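Long-range contacts in 4-alpha-glucanotransferase (Aquifex aeolicus, PDB 1TZ7), which belongs to the amylomaltase (disproportionating enzyme, D-enzyme) family and is built round a barrel of eight parallel strands: residues L53-F58 with Q489-I494; D154-M159 with F197-Q202; D459-G464 with I483-T488. All blocks are in the same frame, centred on the assembly; numbering follows the deposited sequence.

Interaction 1. Residues L53-F58 with Q489-I494; sequences LKECGF and QKKEFI
E55 and K491 meet across the contact in a salt bridge, with NZ of K491 2.8 Å from OE1 of E55. The bond is a hydrogen bond as well, but the ammonium group comes from above the carboxylate, 39° out of its plane. A bend about the CB-CG bond of K491 (chi2 104°) carries its end to the acid. Its NZ has a second acidic partner in its own segment, OE2 of E492 at 3.5 Å, so one ammonium ion links two carboxylates and probably offsets the repulsion between them. Next to this charged pair the contact turns apolar: SG of C56 lies 3.4 Å from CG2 of I494, and the other branch of the same isoleucine, CG1, comes within 3.6 Å of CZ of F58. L53 O takes two backbone hydrogen bonds, from G57 N and from F58 N at 2.9 Å. G57, with its positive phi of 103°, also has a backbone hydrogen bond with V505, the C-terminal residue. F58 packs further on A24 and I26 of strand 23-27 and on L498. The turn at G57 is a Schellman motif, closing helix 44-56 just ahead of strand 60-62 in the parallel barrel.

Interaction 2. Residues D154-M159 with F197-Q202; sequences DYALYM and FHVFVQ
H198 and M159 make the central touch: CB of the methionine sits over the imidazole face, 3.6 Å from the ring centroid and 7° off its normal, a CH-pi contact. F197, the residue before, lies on the opposite face, its CD2 3.5 Å above the ring plane, so the imidazole is sandwiched between two carbon groups. H198 CB also rests against CB of A156, 3.9 Å away, at the point where the two backbones come nearest. Next along, V199 reaches the same alanine with a single branch, CG1, 3.6 Å from A156 CB. The segment axes come within 8.7 Å, consistent with the small side chain of A156 at the crossing. One turn beyond H198, Q202 brings NE2 to within 3.8 Å of CE2 of Y155, with amide and ring planes 74° apart. The tyrosine ring swings out with CG anti to the backbone N, and M159 CG lies against one of its faces. Q202 OE1 accepts from the backbone N of G86. The segments 154-159 and 197-202, on helices 149-165 and 192-218, run at 126°, nearer antiparallel than parallel; helix 138-147 packs against V199 and Q202, while helix 181-190 takes L157 of the first helix.

Interaction 3. Residues D459-G464 with I483-T488; sequences DLLNLG and IKEDYT
A Schellman turn at the end of helix 457-460 sets L461 and L463 against the segment 483-488, which leads toward helix 491-500. N462, with a positive phi of 59°, is where the chain leaves the helix, and its side-chain amide is held by N438 and by the backbone O of E435. L461 is the centre of the contact and works with both of its branches. CD2 lies 3.7 Å from CB of Y487, while CD1 comes up to CG1 of I483 at 4.3 Å, a looser touch. The glutamate E485 lies alongside the two leucines, running past each in the opposite direction. Its OE1 is 3.7 Å from L461 CD2, and OE2 is 3.9 Å from L463 CD2, so the carboxylate meets methyl groups here by van der Waals contact. CG of E485 stands between the backbone N and the carbonyl carbon (chi1 70°), and from there the chain runs extended past the leucines. Y487 offers L461 its CB and directs its ring elsewhere, toward F52, which it meets edge-to-face. The chain just before and after Y487 is pinned: D486 OD1 accepts from T488 N at 3.2 Å, which makes an Asx turn, and also from T488 OG1 at 2.6 Å. Around the contact, R48 and F49 of helix 44-56 pack on the Y487 side chain and F52 on L460, M457 packs on both I483 and Y487, and a backbone bond joins I483 to S32. The contact thus lies beside helix 44-56, beyond helix 457-460, the short helix that follows strand 452-456.

How the interactions relate
Interactions 1 and 3 are neighbours, with centres about 13 Å apart on the same side of the chain's centre. They touch through K490, whose CE lies 3.8 Å from L460 O and whose CG lies 4.2 Å from L461 CD2. Segments 483-488 and 489-494 are consecutive, and helix 44-56 is common to both contacts: its end forms one side of interaction 1, and it also packs against interaction 3. Interaction 2 stands apart in a helical region, its centre about 39 Å from that of interaction 1 and 36 Å from that of interaction 3; the nearest atoms in either case are about 23 Å apart.

Interaction 1. Residues L53-F58 with Q489-I494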
loop_
_atom_site.group_PDB
_atom_site.type_symbol
_atom_site.label_atom_id
_atom_site.label_comp_id
_atom_site.label_asym_id
_atom_site.label_seq_id
_atom_site.Cartn_x
_atom_site.Cartn_y
_atom_site.Cartn_z
ATOM N N LEU A 53 -14.475 11.410 -7.779
ATOM C CA LEU A 53 -15.116 10.400 -6.908
ATOM C C LEU A 53 -16.489 10.894 -6.460
ATOM O O LEU A 53 -17.495 10.228 -6.655
ATOM C CB LEU A 53 -14.257 10.136 -5.655
ATOM C CG LEU A 53 -13.090 9.132 -5.713
ATOM C CD1 LEU A 53 -13.577 7.710 -5.666
ATOM C CD2 LEU A 53 -12.287 9.339 -6.893
ATOM N N LYS A 54 -16.504 12.072 -5.850
ATOM C CA LYS A 54 -17.721 12.639 -5.277
ATOM C C LYS A 54 -18.803 12.828 -6.340
ATOM O O LYS A 54 -19.955 12.445 -6.137
ATOM C CB LYS A 54 -17.406 13.981 -4.603
ATOM C CG LYS A 54 -18.612 14.648 -3.909
ATOM C CD LYS A 54 -19.280 13.706 -2.912
ATOM C CE LYS A 54 -20.214 14.455 -1.981
ATOM N NZ LYS A 54 -21.374 15.022 -2.708
ATOM N N GLU A 55 -18.426 13.420 -7.472
ATOM C CA GLU A 55 -19.383 13.723 -8.540
ATOM C C GLU A 55 -20.025 12.442 -9.087
ATOM O O GLU A 55 -21.212 12.422 -9.403
ATOM C CB GLU A 55 -18.693 14.495 -9.683
ATOM C CG GLU A 55 -19.422 15.767 -10.102
ATOM C CD GLU A 55 -20.681 15.487 -10.908
ATOM O OE1 GLU A 55 -20.840 14.356 -11.397
ATOM O OE2 GLU A 55 -21.508 16.400 -11.055
ATOM N N CYS A 56 -19.227 11.378 -9.190
ATOM C CA CYS A 56 -19.700 10.091 -9.712
ATOM C C CYS A 56 -20.587 9.355 -8.702
ATOM O O CYS A 56 -21.451 8.574 -9.086
ATOM C CB CYS A 56 -18.506 9.195 -10.081
ATOM S SG CYS A 56 -17.582 9.733 -11.542
ATOM N N GLY A 57 -20.353 9.603 -7.412
ATOM C CA GLY A 57 -21.075 8.913 -6.345
ATOM C C GLY A 57 -20.248 7.812 -5.665
ATOM O O GLY A 57 -20.784 7.014 -4.891
ATOM N N PHE A 58 -18.952 7.769 -5.959
ATOM C CA PHE A 58 -18.046 6.837 -5.284
ATOM C C PHE A 58 -17.896 7.218 -3.821
ATOM O O PHE A 58 -17.973 8.397 -3.470
ATOM C CB PHE A 58 -16.662 6.852 -5.943
ATOM C CG PHE A 58 -16.600 6.130 -7.262
ATOM C CD1 PHE A 58 -16.634 4.743 -7.312
ATOM C CD2 PHE A 58 -16.481 6.837 -8.449
ATOM C CE1 PHE A 58 -16.564 4.071 -8.527
ATOM C CE2 PHE A 58 -16.411 6.170 -9.669
ATOM C CZ PHE A 58 -16.452 4.783 -9.703
ATOM N N GLN A 489 -13.915 12.522 -18.340
ATOM C CA GLN A 489 -14.853 12.259 -19.442
ATOM C C GLN A 489 -15.675 10.989 -19.175
ATOM O O GLN A 489 -16.753 10.810 -19.738
ATOM C CB GLN A 489 -14.098 12.112 -20.772
ATOM C CG GLN A 489 -13.322 13.357 -21.202
ATOM C CD GLN A 489 -14.178 14.608 -21.208
ATOM O OE1 GLN A 489 -15.191 14.671 -21.904
ATOM N NE2 GLN A 489 -13.773 15.610 -20.432
ATOM N N LYS A 490 -15.155 10.119 -18.310
ATOM C CA LYS A 490 -15.825 8.862 -17.978
ATOM C C LYS A 490 -16.956 9.054 -16.949
ATOM O O LYS A 490 -17.600 8.092 -16.555
ATOM C CB LYS A 490 -14.808 7.848 -17.431
ATOM C CG LYS A 490 -13.658 7.527 -18.388
ATOM C CD LYS A 490 -14.128 6.693 -19.566
ATOM C CE LYS A 490 -12.971 6.310 -20.469
ATOM N NZ LYS A 490 -13.403 6.130 -21.875
ATOM N N LYS A 491 -17.190 10.297 -16.524
ATOM C CA LYS A 491 -17.981 10.546 -15.320
ATOM C C LYS A 491 -19.469 10.220 -15.518
ATOM O O LYS A 491 -20.091 9.627 -14.647
ATOM C CB LYS A 491 -17.780 12.000 -14.810
ATOM C CG LYS A 491 -18.781 13.034 -15.340
ATOM C CD LYS A 491 -19.829 13.396 -14.278
ATOM C CE LYS A 491 -20.574 14.679 -14.639
ATOM N NZ LYS A 491 -21.881 14.785 -13.934
ATOM N N GLU A 492 -20.024 10.591 -16.667
ATOM C CA GLU A 492 -21.458 10.383 -16.923
ATOM C C GLU A 492 -21.768 8.894 -17.073
ATOM O O GLU A 492 -22.809 8.418 -16.625
ATOM C CB GLU A 492 -21.900 11.140 -18.181
ATOM C CG GLU A 492 -23.275 11.783 -18.059
ATOM C CD GLU A 492 -23.322 12.865 -16.992
ATOM O OE1 GLU A 492 -23.919 12.620 -15.918
ATOM O OE2 GLU A 492 -22.762 13.957 -17.226
ATOM N N PHE A 493 -20.852 8.169 -17.699
ATOM C CA PHE A 493 -21.011 6.738 -17.903
ATOM C C PHE A 493 -20.985 5.988 -16.556
ATOM O O PHE A 493 -21.885 5.209 -16.257
ATOM C CB PHE A 493 -19.909 6.216 -18.849
ATOM C CG PHE A 493 -19.585 4.761 -18.669
ATOM C CD1 PHE A 493 -18.430 4.370 -17.988
ATOM C CD2 PHE A 493 -20.421 3.777 -19.185
ATOM C CE1 PHE A 493 -18.121 3.020 -17.820
ATOM C CE2 PHE A 493 -20.116 2.428 -19.019
ATOM C CZ PHE A 493 -18.961 2.054 -18.334
ATOM N N ILE A 494 -19.964 6.242 -15.749
ATOM C CA ILE A 494 -19.784 5.494 -14.506
ATOM C C ILE A 494 -20.794 5.934 -13.427
ATOM O O ILE A 494 -21.271 5.118 -12.653
ATOM C CB ILE A 494 -18.326 5.629 -13.984
ATOM C CG1 ILE A 494 -18.053 4.595 -12.880
ATOM C CG2 ILE A 494 -18.071 7.023 -13.452
ATOM C CD1 ILE A 494 -18.116 3.147 -13.349
#

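Interaction 2. Residues D154-M159 with F197-Q202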
loop_
_atom_site.group_PDB
_atom_site.type_symbol
_atom_site.label_atom_id
_atom_site.label_comp_id
_atom_site.label_asym_id
_atom_site.label_seq_id
_atom_site.Cartn_x
_atom_site.Cartn_y
_atom_site.Cartn_z
ATOM N N ASP A 154 13.008 7.869 16.020
ATOM C CA ASP A 154 13.842 6.772 15.577
ATOM C C ASP A 154 14.092 6.835 14.073
ATOM O O ASP A 154 15.177 6.520 13.615
ATOM C CB ASP A 154 13.196 5.437 15.941
ATOM C CG ASP A 154 13.287 5.132 17.420
ATOM O OD1 ASP A 154 12.265 4.739 18.015
ATOM O OD2 ASP A 154 14.335 5.259 18.069
ATOM N N TYR A 155 13.079 7.241 13.308
ATOM C CA TYR A 155 13.182 7.231 11.854
ATOM C C TYR A 155 14.099 8.338 11.364
ATOM O O TYR A 155 14.966 8.107 10.539
ATOM C CB TYR A 155 11.817 7.371 11.193
ATOM C CG TYR A 155 11.912 7.458 9.682
ATOM C CD1 TYR A 155 12.246 6.341 8.924
ATOM C CD2 TYR A 155 11.696 8.661 9.019
ATOM C CE1 TYR A 155 12.348 6.414 7.540
ATOM C CE2 TYR A 155 11.795 8.746 7.635
ATOM C CZ TYR A 155 12.121 7.618 6.900
ATOM O OH TYR A 155 12.220 7.699 5.526
ATOM N N ALA A 156 13.896 9.543 11.879
ATOM C CA ALA A 156 14.688 10.699 11.467
ATOM C C ALA A 156 16.169 10.530 11.848
ATOM O O ALA A 156 17.060 10.988 11.131
ATOM C CB ALA A 156 14.132 11.953 12.081
ATOM N N LEU A 157 16.419 9.875 12.978
ATOM C CA LEU A 157 17.784 9.577 13.403
ATOM C C LEU A 157 18.380 8.460 12.544
ATOM O O LEU A 157 19.546 8.499 12.188
ATOM C CB LEU A 157 17.806 9.171 14.877
ATOM C CG LEU A 157 19.185 8.900 15.484
ATOM C CD1 LEU A 157 20.060 10.144 15.418
ATOM C CD2 LEU A 157 19.049 8.415 16.919
ATOM N N TYR A 158 17.558 7.474 12.222
ATOM C CA TYR A 158 17.951 6.387 11.327
ATOM C C TYR A 158 18.414 6.942 9.977
ATOM O O TYR A 158 19.425 6.511 9.439
ATOM C CB TYR A 158 16.764 5.425 11.150
ATOM C CG TYR A 158 16.854 4.454 9.988
ATOM C CD1 TYR A 158 17.413 3.189 10.153
ATOM C CD2 TYR A 158 16.339 4.785 8.738
ATOM C CE1 TYR A 158 17.476 2.286 9.095
ATOM C CE2 TYR A 158 16.396 3.886 7.671
ATOM C CZ TYR A 158 16.964 2.643 7.856
ATOM O OH TYR A 158 17.022 1.753 6.803
ATOM N N MET A 159 17.673 7.915 9.452
ATOM C CA MET A 159 17.978 8.498 8.146
ATOM C C MET A 159 19.231 9.374 8.200
ATOM O O MET A 159 19.966 9.467 7.227
ATOM C CB MET A 159 16.795 9.333 7.643
ATOM C CG MET A 159 15.554 8.511 7.278
ATOM S SD MET A 159 15.831 7.375 5.912
ATOM C CE MET A 159 15.988 8.521 4.527
ATOM N N PHE A 197 15.939 17.926 9.557
ATOM C CA PHE A 197 15.574 17.950 8.140
ATOM C C PHE A 197 14.625 16.805 7.829
ATOM O O PHE A 197 13.677 16.967 7.075
ATOM C CB PHE A 197 16.816 17.850 7.239
ATOM C CG PHE A 197 16.495 17.498 5.801
ATOM C CD1 PHE A 197 16.009 18.465 4.925
ATOM C CD2 PHE A 197 16.661 16.197 5.333
ATOM C CE1 PHE A 197 15.704 18.142 3.599
ATOM C CE2 PHE A 197 16.355 15.870 4.008
ATOM C CZ PHE A 197 15.877 16.846 3.146
ATOM N N HIS A 198 14.891 15.646 8.418
ATOM C CA HIS A 198 14.115 14.450 8.129
ATOM C C HIS A 198 12.762 14.446 8.820
ATOM O O HIS A 198 11.807 13.872 8.306
ATOM C CB HIS A 198 14.919 13.204 8.471
ATOM C CG HIS A 198 16.051 12.968 7.532
ATOM N ND1 HIS A 198 15.862 12.792 6.180
ATOM C CD2 HIS A 198 17.388 12.928 7.735
ATOM C CE1 HIS A 198 17.032 12.633 5.591
ATOM N NE2 HIS A 198 17.975 12.711 6.513
ATOM N N VAL A 199 12.664 15.101 9.977
ATOM C CA VAL A 199 11.347 15.300 10.599
ATOM C C VAL A 199 10.552 16.346 9.812
ATOM O O VAL A 199 9.350 16.220 9.652
ATOM C CB VAL A 199 11.433 15.711 12.136
ATOM C CG1 VAL A 199 12.672 15.131 12.794
ATOM C CG2 VAL A 199 11.377 17.208 12.305
ATOM N N PHE A 200 11.250 17.368 9.307
ATOM C CA PHE A 200 10.626 18.402 8.469
ATOM C C PHE A 200 10.002 17.795 7.214
ATOM O O PHE A 200 8.909 18.176 6.816
ATOM C CB PHE A 200 11.659 19.470 8.072
ATOM C CG PHE A 200 11.216 20.357 6.931
ATOM C CD1 PHE A 200 10.337 21.409 7.150
ATOM C CD2 PHE A 200 11.680 20.134 5.636
ATOM C CE1 PHE A 200 9.927 22.225 6.099
ATOM C CE2 PHE A 200 11.272 20.947 4.586
ATOM C CZ PHE A 200 10.396 21.992 4.819
ATOM N N VAL A 201 10.705 16.849 6.596
ATOM C CA VAL A 201 10.191 16.167 5.407
ATOM C C VAL A 201 8.916 15.379 5.747
ATOM O O VAL A 201 7.939 15.413 5.003
ATOM C CB VAL A 201 11.257 15.202 4.792
ATOM C CG1 VAL A 201 10.626 14.286 3.750
ATOM C CG2 VAL A 201 12.396 15.997 4.177
ATOM N N GLN A 202 8.938 14.683 6.878
ATOM C CA GLN A 202 7.772 13.936 7.342
ATOM C C GLN A 202 6.629 14.875 7.728
ATOM O O GLN A 202 5.469 14.589 7.467
ATOM C CB GLN A 202 8.148 13.053 8.529
ATOM C CG GLN A 202 9.035 11.879 8.162
ATOM C CD GLN A 202 8.460 11.058 7.038
ATOM O OE1 GLN A 202 7.365 10.529 7.156
ATOM N NE2 GLN A 202 9.192 10.958 5.938
#

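Interaction 3. Residues D459-G464 with I483-T488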
loop_
_atom_site.group_PDB
_atom_site.type_symbol
_atom_site.label_atom_id
_atom_site.label_comp_id
_atom_site.label_asym_id
_atom_site.label_seq_id
_atom_site.Cartn_x
_atom_site.Cartn_y
_atom_site.Cartn_z
ATOM N N ASP A 459 -9.041 -0.180 -15.471
ATOM C CA ASP A 459 -10.243 -0.817 -16.020
ATOM C C ASP A 459 -11.293 0.227 -16.401
ATOM O O ASP A 459 -11.949 0.113 -17.439
ATOM C CB ASP A 459 -10.834 -1.804 -15.011
ATOM C CG ASP A 459 -9.915 -2.982 -14.736
ATOM O OD1 ASP A 459 -9.022 -3.259 -15.573
ATOM O OD2 ASP A 459 -10.009 -3.688 -13.712
ATOM N N LEU A 460 -11.444 1.241 -15.556
ATOM C CA LEU A 460 -12.325 2.369 -15.855
ATOM C C LEU A 460 -11.918 3.031 -17.173
ATOM O O LEU A 460 -12.771 3.472 -17.948
ATOM C CB LEU A 460 -12.270 3.399 -14.723
ATOM C CG LEU A 460 -13.579 4.102 -14.337
ATOM C CD1 LEU A 460 -13.275 5.349 -13.517
ATOM C CD2 LEU A 460 -14.414 4.456 -15.553
ATOM N N LEU A 461 -10.610 3.090 -17.419
ATOM C CA LEU A 461 -10.073 3.759 -18.604
ATOM C C LEU A 461 -9.906 2.791 -19.777
ATOM O O LEU A 461 -9.454 3.183 -20.859
ATOM C CB LEU A 461 -8.725 4.413 -18.269
ATOM C CG LEU A 461 -8.783 5.511 -17.190
ATOM C CD1 LEU A 461 -7.389 6.001 -16.837
ATOM C CD2 LEU A 461 -9.653 6.670 -17.648
ATOM N N ASN A 462 -10.265 1.527 -19.558
ATOM C CA ASN A 462 -10.229 0.512 -20.623
ATOM C C ASN A 462 -8.812 0.335 -21.211
ATOM O O ASN A 462 -8.626 0.334 -22.434
ATOM C CB ASN A 462 -11.237 0.868 -21.737
ATOM C CG ASN A 462 -11.811 -0.364 -22.427
ATOM O OD1 ASN A 462 -11.653 -1.490 -21.953
ATOM N ND2 ASN A 462 -12.481 -0.150 -23.551
ATOM N N LEU A 463 -7.827 0.176 -20.327
ATOM C CA LEU A 463 -6.422 0.069 -20.734
ATOM C C LEU A 463 -5.948 -1.377 -20.671
ATOM O O LEU A 463 -6.501 -2.189 -19.930
ATOM C CB LEU A 463 -5.544 0.939 -19.830
ATOM C CG LEU A 463 -5.843 2.441 -19.854
ATOM C CD1 LEU A 463 -4.999 3.158 -18.814
ATOM C CD2 LEU A 463 -5.597 3.029 -21.254
ATOM N N GLY A 464 -4.913 -1.688 -21.449
ATOM C CA GLY A 464 -4.445 -3.062 -21.601
ATOM C C GLY A 464 -3.232 -3.384 -20.735
ATOM O O GLY A 464 -3.017 -2.766 -19.692
ATOM N N ILE A 483 -1.931 7.884 -14.976
ATOM C CA ILE A 483 -2.958 8.459 -15.832
ATOM C C ILE A 483 -2.329 9.469 -16.777
ATOM O O ILE A 483 -1.578 10.346 -16.343
ATOM C CB ILE A 483 -4.049 9.153 -14.962
ATOM C CG1 ILE A 483 -4.785 8.120 -14.105
ATOM C CG2 ILE A 483 -5.035 9.907 -15.841
ATOM C CD1 ILE A 483 -5.506 8.728 -12.892
ATOM N N LYS A 484 -2.639 9.340 -18.073
ATOM C CA LYS A 484 -2.133 10.263 -19.098
ATOM C C LYS A 484 -3.280 11.001 -19.820
ATOM O O LYS A 484 -3.035 11.899 -20.626
ATOM C CB LYS A 484 -1.297 9.498 -20.138
ATOM C CG LYS A 484 -0.053 8.826 -19.575
ATOM C CD LYS A 484 0.566 7.858 -20.593
ATOM C CE LYS A 484 1.311 6.718 -19.908
ATOM N NZ LYS A 484 0.383 5.755 -19.243
ATOM N N GLU A 485 -4.521 10.611 -19.527
ATOM C CA GLU A 485 -5.687 11.122 -20.256
ATOM C C GLU A 485 -6.646 11.840 -19.304
ATOM O O GLU A 485 -6.505 11.748 -18.088
ATOM C CB GLU A 485 -6.417 9.966 -20.965
ATOM C CG GLU A 485 -7.131 8.998 -20.012
ATOM C CD GLU A 485 -7.535 7.692 -20.686
ATOM O OE1 GLU A 485 -8.711 7.569 -21.095
ATOM O OE2 GLU A 485 -6.679 6.791 -20.801
ATOM N N ASP A 486 -7.621 12.551 -19.870
ATOM C CA ASP A 486 -8.673 13.191 -19.073
ATOM C C ASP A 486 -9.712 12.156 -18.639
ATOM O O ASP A 486 -10.650 11.854 -19.376
ATOM C CB ASP A 486 -9.352 14.315 -19.874
ATOM C CG ASP A 486 -10.401 15.081 -19.049
ATOM O OD1 ASP A 486 -10.536 14.809 -17.834
ATOM O OD2 ASP A 486 -11.129 15.963 -19.537
ATOM N N TYR A 487 -9.534 11.623 -17.434
ATOM C CA TYR A 487 -10.381 10.544 -16.928
ATOM C C TYR A 487 -11.786 11.024 -16.533
ATOM O O TYR A 487 -12.674 10.207 -16.307
ATOM C CB TYR A 487 -9.716 9.865 -15.718
ATOM C CG TYR A 487 -9.457 10.798 -14.559
ATOM C CD1 TYR A 487 -8.254 11.480 -14.449
ATOM C CD2 TYR A 487 -10.418 11.001 -13.574
ATOM C CE1 TYR A 487 -8.006 12.339 -13.391
ATOM C CE2 TYR A 487 -10.182 11.861 -12.509
ATOM C CZ TYR A 487 -8.969 12.528 -12.425
ATOM O OH TYR A 487 -8.717 13.384 -11.375
ATOM N N THR A 488 -11.981 12.344 -16.446
ATOM C CA THR A 488 -13.281 12.899 -16.008
ATOM C C THR A 488 -14.343 12.822 -17.111
ATOM O O THR A 488 -15.528 13.031 -16.851
ATOM C CB THR A 488 -13.133 14.372 -15.523
ATOM O OG1 THR A 488 -12.741 15.217 -16.610
ATOM C CG2 THR A 488 -12.005 14.516 -14.504
#